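Local coordinates for (S)-ureidoglycine--glyoxylate transaminase (Bacillus subtilis, PDB 3ISL), which catalyses the pyridoxal-phosphate-dependent transfer of an amino group from (S)-ureidoglycine to glyoxylate, giving oxalurate and glycine in purine catabolism, at residues 47-50 with 51-55; 129-132 with 133-137; 209-213 with 214-218. All blocks are in the same frame, centred on the assembly; numbering follows the deposited sequence.

Overall arrangement
All three contacts are local ones within the class-V aminotransferase fold, each set on an element that flanks or belongs to the mixed seven-stranded sheet. Contact 1 is a stretch of helix 40-56, which leads into strand 63-68, outermost within this chain. Contact 3 is the turn from strand 206-211, the neighbour of 63-68, into helix 213-220; its centre lies about 16 Å from that of contact 1, and their nearest atoms are about 5 Å apart. Contact 2 ends helix 125-135 near strand 111-116, outermost at the other end, its centre about 34 Å from that of contact 1 and 21 Å from that of contact 3. None belongs to the pyridoxal-phosphate pocket around Lys198.

Contact 1 of 3, residues 47-50 with 51-55; sequences NETM and EMLRE
Asn47 O takes the backbone N-H of Glu51 at 3.3 Å, in a nearly straight bond (168°), and also receives a water's proton. The same water is a weak acceptor for Arg54 NH1, lying at the edge of the guanidinium, so it links the turn at Asn47 to that of Arg54. Asn47 OD1 accepts from Arg262, outside this turn. Glu48 O accepts from Met52 N at 3.0 Å, and Met52 CG packs on the same oxygen. The long acid of Glu48 reaches away from this turn to Arg277 and to Arg5 of the second subunit, so this helix helps hold the homodimer together. Thr49 suits a buried helical site because its hydroxyl is satisfied by Ile45 O, one turn back. With OG1 beside the backbone N (chi1 -65°), CG2 lies anti to that nitrogen and runs alongside Leu53, 4.1 Å from Leu53 CD1. Successive i to i+4 bonds of this kind make helix 40-56 of the class-V aminotransferase fold, which packs between helix 270-286, through Thr49 and Met52, and strand 63-68, through Met50 and Leu53. Leu53 N closes on Thr49 O at 2.9 Å. Met50 sends its flexible thioether chain to Tyr65, while Met50 O accepts from Arg54 N at 3.0 Å. Arg54, extended from CG to NE, passes its CG 3.2 Å from Met50 O, which stands above one face of the guanidinium, nearer its margin than its centre. Glu51, folded at chi2 (-74°), brings OE1 to Arg54 NH1 at 3.1 Å in a salt bridge whose hydrogen bond is weak. Arg54 NE and NH2 are taken up by the carbonyls of Asn61 and Arg62, so several partners fix the guanidinium's rotation.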
loop_
_atom_site.group_PDB
_atom_site.type_symbol
_atom_site.label_atom_id
_atom_site.label_comp_id
_atom_site.label_asym_id
_atom_site.label_seq_id
_atom_site.Cartn_x
_atom_site.Cartn_y
_atom_site.Cartn_z
ATOM N N ASN A 47 1.688 -11.445 -14.504
ATOM C CA ASN A 47 0.764 -12.066 -15.424
ATOM C C ASN A 47 0.081 -13.293 -14.855
ATOM O O ASN A 47 -1.077 -13.512 -15.085
ATOM C CB ASN A 47 1.409 -12.392 -16.779
ATOM C CG ASN A 47 1.884 -11.117 -17.572
ATOM O OD1 ASN A 47 1.398 -9.985 -17.398
ATOM N ND2 ASN A 47 2.869 -11.339 -18.459
ATOM N N GLU A 48 0.818 -14.093 -14.115
ATOM C CA GLU A 48 0.207 -15.258 -13.494
ATOM C C GLU A 48 -0.713 -14.856 -12.349
ATOM O O GLU A 48 -1.731 -15.518 -12.054
ATOM C CB GLU A 48 1.325 -16.110 -12.915
ATOM C CG GLU A 48 0.866 -17.475 -12.476
ATOM C CD GLU A 48 2.059 -18.400 -12.348
ATOM O OE1 GLU A 48 3.207 -17.849 -12.210
ATOM O OE2 GLU A 48 1.818 -19.647 -12.431
ATOM N N THR A 49 -0.359 -13.775 -11.677
ATOM C CA THR A 49 -1.237 -13.337 -10.570
ATOM C C THR A 49 -2.614 -12.926 -11.144
ATOM O O THR A 49 -3.645 -13.245 -10.540
ATOM C CB THR A 49 -0.650 -12.199 -9.733
ATOM O OG1 THR A 49 0.537 -12.683 -9.068
ATOM C CG2 THR A 49 -1.695 -11.754 -8.626
ATOM N N MET A 50 -2.622 -12.211 -12.275
ATOM C CA MET A 50 -3.861 -11.783 -12.920
ATOM C C MET A 50 -4.712 -13.000 -13.359
ATOM O O MET A 50 -5.912 -13.020 -13.099
ATOM C CB MET A 50 -3.611 -10.812 -14.104
ATOM C CG MET A 50 -2.836 -9.443 -13.847
ATOM S SD MET A 50 -2.826 -8.656 -15.446
ATOM C CE MET A 50 -1.461 -7.509 -15.443
ATOM N N GLU A 51 -4.118 -14.045 -13.960
ATOM C CA GLU A 51 -4.865 -15.265 -14.255
ATOM C C GLU A 51 -5.486 -15.883 -13.000
ATOM O O GLU A 51 -6.543 -16.450 -13.038
ATOM C CB GLU A 51 -3.979 -16.349 -14.926
ATOM C CG GLU A 51 -3.579 -16.054 -16.416
ATOM C CD GLU A 51 -4.750 -16.244 -17.487
ATOM O OE1 GLU A 51 -6.020 -16.216 -17.176
ATOM O OE2 GLU A 51 -4.361 -16.429 -18.685
ATOM N N MET A 52 -4.747 -15.906 -11.913
ATOM C CA MET A 52 -5.229 -16.563 -10.703
ATOM C C MET A 52 -6.364 -15.742 -10.096
ATOM O O MET A 52 -7.321 -16.296 -9.522
ATOM C CB MET A 52 -4.069 -16.755 -9.680
ATOM C CG MET A 52 -3.197 -17.986 -10.032
ATOM S SD MET A 52 -2.002 -18.434 -8.704
ATOM C CE MET A 52 -1.083 -16.935 -8.453
ATOM N N LEU A 53 -6.247 -14.413 -10.203
ATOM C CA LEU A 53 -7.327 -13.530 -9.706
ATOM C C LEU A 53 -8.605 -13.727 -10.539
ATOM O O LEU A 53 -9.693 -13.706 -9.995
ATOM C CB LEU A 53 -6.950 -12.038 -9.686
ATOM C CG LEU A 53 -5.819 -11.724 -8.689
ATOM C CD1 LEU A 53 -5.519 -10.220 -8.764
ATOM C CD2 LEU A 53 -6.202 -12.127 -7.258
ATOM N N ARG A 54 -8.467 -13.996 -11.838
ATOM C CA ARG A 54 -9.670 -14.352 -12.648
ATOM C C ARG A 54 -10.399 -15.542 -12.037
ATOM O O ARG A 54 -11.621 -15.488 -11.858
ATOM C CB ARG A 54 -9.297 -14.603 -14.112
ATOM C CG ARG A 54 -8.636 -13.375 -14.800
ATOM C CD ARG A 54 -8.400 -13.574 -16.329
ATOM N NE ARG A 54 -7.855 -12.322 -16.796
ATOM C CZ ARG A 54 -6.568 -12.112 -17.043
ATOM N NH1 ARG A 54 -5.695 -13.093 -16.944
ATOM N NH2 ARG A 54 -6.142 -10.915 -17.389
ATOM N N GLU A 55 -9.653 -16.578 -11.624
ATOM C CA GLU A 55 -10.248 -17.778 -11.036
ATOM C C GLU A 55 -10.841 -17.527 -9.667
ATOM O O GLU A 55 -11.933 -18.024 -9.392
ATOM C CB GLU A 55 -9.240 -18.953 -10.884
ATOM C CG GLU A 55 -8.840 -19.573 -12.147
ATOM C CD GLU A 55 -7.962 -20.791 -11.892
ATOM O OE1 GLU A 55 -6.859 -20.759 -12.448
ATOM O OE2 GLU A 55 -8.346 -21.744 -11.122
HETATM O O HOH W 1 -2.391 -12.832 -17.407
#

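Contact 2 of 3, residues 129-132 with 133-137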
loop_
_atom_site.group_PDB
_atom_site.type_symbol
_atom_site.label_atom_id
_atom_site.label_comp_id
_atom_site.label_asym_id
_atom_site.label_seq_id
_atom_site.Cartn_x
_atom_site.Cartn_y
_atom_site.Cartn_z
ATOM N N ILE A 129 -34.163 -3.594 -5.845
ATOM C CA ILE A 129 -34.462 -3.606 -7.285
ATOM C C ILE A 129 -35.540 -2.510 -7.594
ATOM O O ILE A 129 -35.385 -1.724 -8.539
ATOM C CB ILE A 129 -34.872 -5.011 -7.696
ATOM C CG1 ILE A 129 -33.652 -5.963 -7.566
ATOM C CG2 ILE A 129 -35.572 -5.001 -9.071
ATOM C CD1 ILE A 129 -34.081 -7.433 -7.592
ATOM N N ARG A 130 -36.550 -2.379 -6.745
ATOM C CA ARG A 130 -37.498 -1.249 -6.901
ATOM C C ARG A 130 -36.814 0.174 -6.864
ATOM O O ARG A 130 -37.175 1.063 -7.677
ATOM C CB ARG A 130 -38.601 -1.384 -5.867
ATOM C CG ARG A 130 -39.676 -0.354 -5.908
ATOM C CD ARG A 130 -40.889 -0.926 -6.634
ATOM N NE ARG A 130 -42.096 -0.260 -6.183
ATOM C CZ ARG A 130 -42.900 0.441 -6.965
ATOM N NH1 ARG A 130 -42.654 0.547 -8.278
ATOM N NH2 ARG A 130 -43.965 0.992 -6.414
ATOM N N GLU A 131 -35.841 0.379 -5.965
ATOM C CA GLU A 131 -35.092 1.656 -5.937
ATOM C C GLU A 131 -34.218 1.846 -7.120
ATOM O O GLU A 131 -34.056 2.980 -7.574
ATOM C CB GLU A 131 -34.235 1.825 -4.684
ATOM C CG GLU A 131 -35.135 1.903 -3.483
ATOM C CD GLU A 131 -35.914 3.215 -3.411
ATOM O OE1 GLU A 131 -35.333 4.282 -3.652
ATOM O OE2 GLU A 131 -37.098 3.161 -3.049
ATOM N N ILE A 132 -33.620 0.770 -7.600
ATOM C CA ILE A 132 -32.880 0.806 -8.829
ATOM C C ILE A 132 -33.781 1.341 -9.947
ATOM O O ILE A 132 -33.392 2.277 -10.640
ATOM C CB ILE A 132 -32.215 -0.557 -9.189
ATOM C CG1 ILE A 132 -31.168 -0.966 -8.085
ATOM C CG2 ILE A 132 -31.525 -0.475 -10.599
ATOM C CD1 ILE A 132 -30.586 -2.368 -8.316
ATOM N N LYS A 133 -34.999 0.793 -10.082
ATOM C CA LYS A 133 -35.853 1.158 -11.197
ATOM C C LYS A 133 -36.300 2.614 -11.086
ATOM O O LYS A 133 -36.440 3.320 -12.058
ATOM C CB LYS A 133 -37.039 0.198 -11.362
ATOM C CG LYS A 133 -36.678 -1.175 -12.009
ATOM C CD LYS A 133 -37.810 -2.246 -11.780
ATOM C CE LYS A 133 -38.043 -2.508 -10.172
ATOM N NZ LYS A 133 -39.107 -3.530 -9.548
ATOM N N LYS A 134 -36.481 3.053 -9.863
ATOM C CA LYS A 134 -36.933 4.349 -9.551
ATOM C C LYS A 134 -35.816 5.397 -9.704
ATOM O O LYS A 134 -36.038 6.452 -10.275
ATOM C CB LYS A 134 -37.420 4.318 -8.118
ATOM C CG LYS A 134 -37.942 5.624 -7.604
ATOM C CD LYS A 134 -38.319 5.480 -6.163
ATOM C CE LYS A 134 -37.967 6.747 -5.426
ATOM N NZ LYS A 134 -37.462 6.255 -4.099
ATOM N N VAL A 135 -34.635 5.125 -9.169
ATOM C CA VAL A 135 -33.599 6.138 -9.154
ATOM C C VAL A 135 -32.830 6.156 -10.493
ATOM O O VAL A 135 -32.324 7.215 -10.928
ATOM C CB VAL A 135 -32.648 5.926 -7.929
ATOM C CG1 VAL A 135 -31.436 6.849 -7.981
ATOM C CG2 VAL A 135 -33.459 6.150 -6.623
ATOM N N LYS A 136 -32.731 4.987 -11.131
ATOM C CA LYS A 136 -31.958 4.842 -12.367
ATOM C C LYS A 136 -30.557 5.335 -12.158
ATOM O O LYS A 136 -30.132 6.319 -12.800
ATOM C CB LYS A 136 -32.624 5.656 -13.500
ATOM C CG LYS A 136 -33.315 4.759 -14.514
ATOM C CD LYS A 136 -34.808 4.934 -14.495
ATOM C CE LYS A 136 -35.188 6.281 -15.102
ATOM N NZ LYS A 136 -36.672 6.345 -15.233
ATOM N N PRO A 137 -29.831 4.707 -11.206
ATOM C CA PRO A 137 -28.494 5.215 -10.903
ATOM C C PRO A 137 -27.475 4.803 -11.970
ATOM O O PRO A 137 -27.608 3.737 -12.607
ATOM C CB PRO A 137 -28.187 4.526 -9.565
ATOM C CG PRO A 137 -28.815 3.212 -9.725
ATOM C CD PRO A 137 -30.145 3.507 -10.418
#
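Two different first torsions bring Glu131 and Lys134 together: Glu131 CG stands beside its backbone N and the chain folds at chi2 (-71°), whereas Lys134 CG points anti to its nitrogen and the chain turns only near its end. The two side chains therefore run alongside each other with their charged ends together. Lys134 NZ meets Glu131 OE1 on its syn side at 2.9 Å, 18° out of the carboxylate plane, with a weaker bond to OE2. A flexible acid and base three residues apart suit this outer side of a helix. Glu131 OE1 also approaches Val135 CG2, and Val135 N bonds Glu131 O at 2.7 Å.

Lys133 folds back along the helix. Its bend near the tip carries CE to 3.7 Å from Ile129 CG2 and 3.2 Å from Ile129 O, so its methylenes cover the backbone while NZ reaches the flank of Arg130. Ile129 is apolar to match Ala157 and Ala161 of helix 156-164, and Ile132 adds Cys162 and, with Glu131, Leu90 of strand 88-93.

Helical backbone bonding ends at Ile132 O, which takes Lys136 N at 2.8 Å and has Pro137 CD resting 3.5 Å away. Lys136 has positive phi (54°), where the chain leaves the helix. Pro137 has no N-H to offer, so it fits just past the last donor, and its ring packs against Ile132 CG2 and Leu90. This is the C-terminal end of helix 125-135, where a residue of left-handed backbone conformation and a proline are consistent with termination before sheet strand 139-143 of the class-V aminotransferase fold.

Contact 3 of 3, residues 209-213 with 214-218; sequences ITYNE and RVADV
Asn212 OD1 accepts the backbone N-H of Val215 at 3.1 Å in a nearly straight bond (169°), the N-cap bond of helix 213-220. Asparagine suits the place because its short side chain, with CG held between the backbone N and the carbonyl carbon (chi1 61°), brings the oxygen to an N-H of the helix's first turn. Asn212 O then takes Ala216 N at 2.9 Å, in the carbonyl plane, and Glu213 O takes Asp217 N at 2.8 Å. The carboxylates of Glu213 and Asp217 come within 4.0 Å (OE1 to OD1), their planes steeply inclined; this is probably mildly unfavourable.

Beside the cap, Val215 runs roughly perpendicular to the Tyr211 side chain, with Val215 CB 3.8 Å from Tyr211 CB. The small Ala216 lets its CB meet the ring edge, 4.0 Å from Tyr211 CE1. Further out, Asp190 holds Asn212 ND2 and, with Asp166, Arg214; Glu255 and Tyr65 bind Tyr211 OH.

Strand 206-211 runs between strands 63-68 and 191-193, the Tyr211 ring meets that of Trp63 with planes nearly parallel, and helix 251-257 touches Tyr211 through Leu251. Helix 213-220 starts against both neighbouring strands, Val215 on Ala191 and Ala216 on Trp63.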
loop_
_atom_site.group_PDB
_atom_site.type_symbol
_atom_site.label_atom_id
_atom_site.label_comp_id
_atom_site.label_asym_id
_atom_site.label_seq_id
_atom_site.Cartn_x
_atom_site.Cartn_y
_atom_site.Cartn_z
ATOM N N ILE A 209 -8.613 -6.349 -7.460
ATOM C CA ILE A 209 -9.842 -5.829 -8.066
ATOM C C ILE A 209 -10.092 -6.559 -9.329
ATOM O O ILE A 209 -9.160 -7.066 -9.935
ATOM C CB ILE A 209 -9.815 -4.295 -8.347
ATOM C CG1 ILE A 209 -8.757 -3.938 -9.376
ATOM C CG2 ILE A 209 -9.568 -3.502 -7.074
ATOM C CD1 ILE A 209 -8.755 -2.398 -9.776
ATOM N N THR A 210 -11.350 -6.599 -9.738
ATOM C CA THR A 210 -11.682 -7.045 -11.043
ATOM C C THR A 210 -12.854 -6.225 -11.575
ATOM O O THR A 210 -13.753 -5.787 -10.814
ATOM C CB THR A 210 -12.012 -8.599 -11.074
ATOM O OG1 THR A 210 -12.076 -9.069 -12.418
ATOM C CG2 THR A 210 -13.277 -8.940 -10.352
ATOM N N TYR A 211 -12.890 -6.090 -12.895
ATOM C CA TYR A 211 -14.012 -5.447 -13.546
ATOM C C TYR A 211 -14.089 -5.800 -15.036
ATOM O O TYR A 211 -13.120 -6.289 -15.596
ATOM C CB TYR A 211 -13.952 -3.944 -13.329
ATOM C CG TYR A 211 -12.697 -3.290 -13.843
ATOM C CD1 TYR A 211 -12.566 -2.892 -15.191
ATOM C CD2 TYR A 211 -11.640 -3.033 -12.979
ATOM C CE1 TYR A 211 -11.388 -2.225 -15.639
ATOM C CE2 TYR A 211 -10.493 -2.397 -13.416
ATOM C CZ TYR A 211 -10.363 -2.024 -14.731
ATOM O OH TYR A 211 -9.211 -1.410 -15.083
ATOM N N ASN A 212 -15.274 -5.583 -15.622
ATOM C CA ASN A 212 -15.628 -5.962 -17.014
ATOM C C ASN A 212 -15.498 -4.802 -17.974
ATOM O O ASN A 212 -15.004 -3.733 -17.603
ATOM C CB ASN A 212 -17.058 -6.606 -17.097
ATOM C CG ASN A 212 -18.205 -5.664 -16.622
ATOM O OD1 ASN A 212 -18.026 -4.467 -16.437
ATOM N ND2 ASN A 212 -19.383 -6.229 -16.439
ATOM N N GLU A 213 -15.925 -5.024 -19.223
ATOM C CA GLU A 213 -15.826 -4.073 -20.345
ATOM C C GLU A 213 -16.807 -2.900 -20.145
ATOM O O GLU A 213 -16.480 -1.759 -20.483
ATOM C CB GLU A 213 -16.039 -4.824 -21.679
ATOM C CG GLU A 213 -16.689 -3.998 -22.816
ATOM C CD GLU A 213 -16.732 -4.686 -24.259
ATOM O OE1 GLU A 213 -16.287 -4.026 -25.237
ATOM O OE2 GLU A 213 -17.215 -5.852 -24.409
ATOM N N ARG A 214 -17.972 -3.162 -19.526
ATOM C CA ARG A 214 -18.865 -2.051 -19.089
ATOM C C ARG A 214 -18.117 -1.044 -18.219
ATOM O O ARG A 214 -18.151 0.157 -18.490
ATOM C CB ARG A 214 -20.124 -2.546 -18.355
ATOM C CG ARG A 214 -21.022 -3.456 -19.200
ATOM C CD ARG A 214 -22.525 -3.116 -19.020
ATOM N NE ARG A 214 -22.898 -3.478 -17.692
ATOM C CZ ARG A 214 -23.682 -2.805 -16.878
ATOM N NH1 ARG A 214 -24.311 -1.727 -17.255
ATOM N NH2 ARG A 214 -23.860 -3.291 -15.659
ATOM N N VAL A 215 -17.435 -1.545 -17.182
ATOM C CA VAL A 215 -16.572 -0.693 -16.314
ATOM C C VAL A 215 -15.392 -0.059 -17.074
ATOM O O VAL A 215 -15.145 1.146 -16.940
ATOM C CB VAL A 215 -16.099 -1.382 -15.030
ATOM C CG1 VAL A 215 -15.273 -0.400 -14.155
ATOM C CG2 VAL A 215 -17.296 -1.823 -14.231
ATOM N N ALA A 216 -14.737 -0.845 -17.919
ATOM C CA ALA A 216 -13.529 -0.373 -18.608
ATOM C C ALA A 216 -13.876 0.754 -19.608
ATOM O O ALA A 216 -13.184 1.760 -19.660
ATOM C CB ALA A 216 -12.733 -1.550 -19.310
ATOM N N ASP A 217 -14.977 0.618 -20.351
ATOM C CA ASP A 217 -15.382 1.720 -21.266
ATOM C C ASP A 217 -15.676 3.069 -20.561
ATOM O O ASP A 217 -15.373 4.126 -21.118
ATOM C CB ASP A 217 -16.566 1.294 -22.141
ATOM C CG ASP A 217 -16.209 0.129 -23.047
ATOM O OD1 ASP A 217 -17.110 -0.478 -23.593
ATOM O OD2 ASP A 217 -15.009 -0.217 -23.148
ATOM N N VAL A 218 -16.282 3.044 -19.372
ATOM C CA VAL A 218 -16.501 4.276 -18.612
ATOM C C VAL A 218 -15.144 4.870 -18.178
ATOM O O VAL A 218 -14.979 6.068 -18.198
ATOM C CB VAL A 218 -17.377 4.013 -17.371
ATOM C CG1 VAL A 218 -17.316 5.204 -16.391
ATOM C CG2 VAL A 218 -18.796 3.682 -17.767
#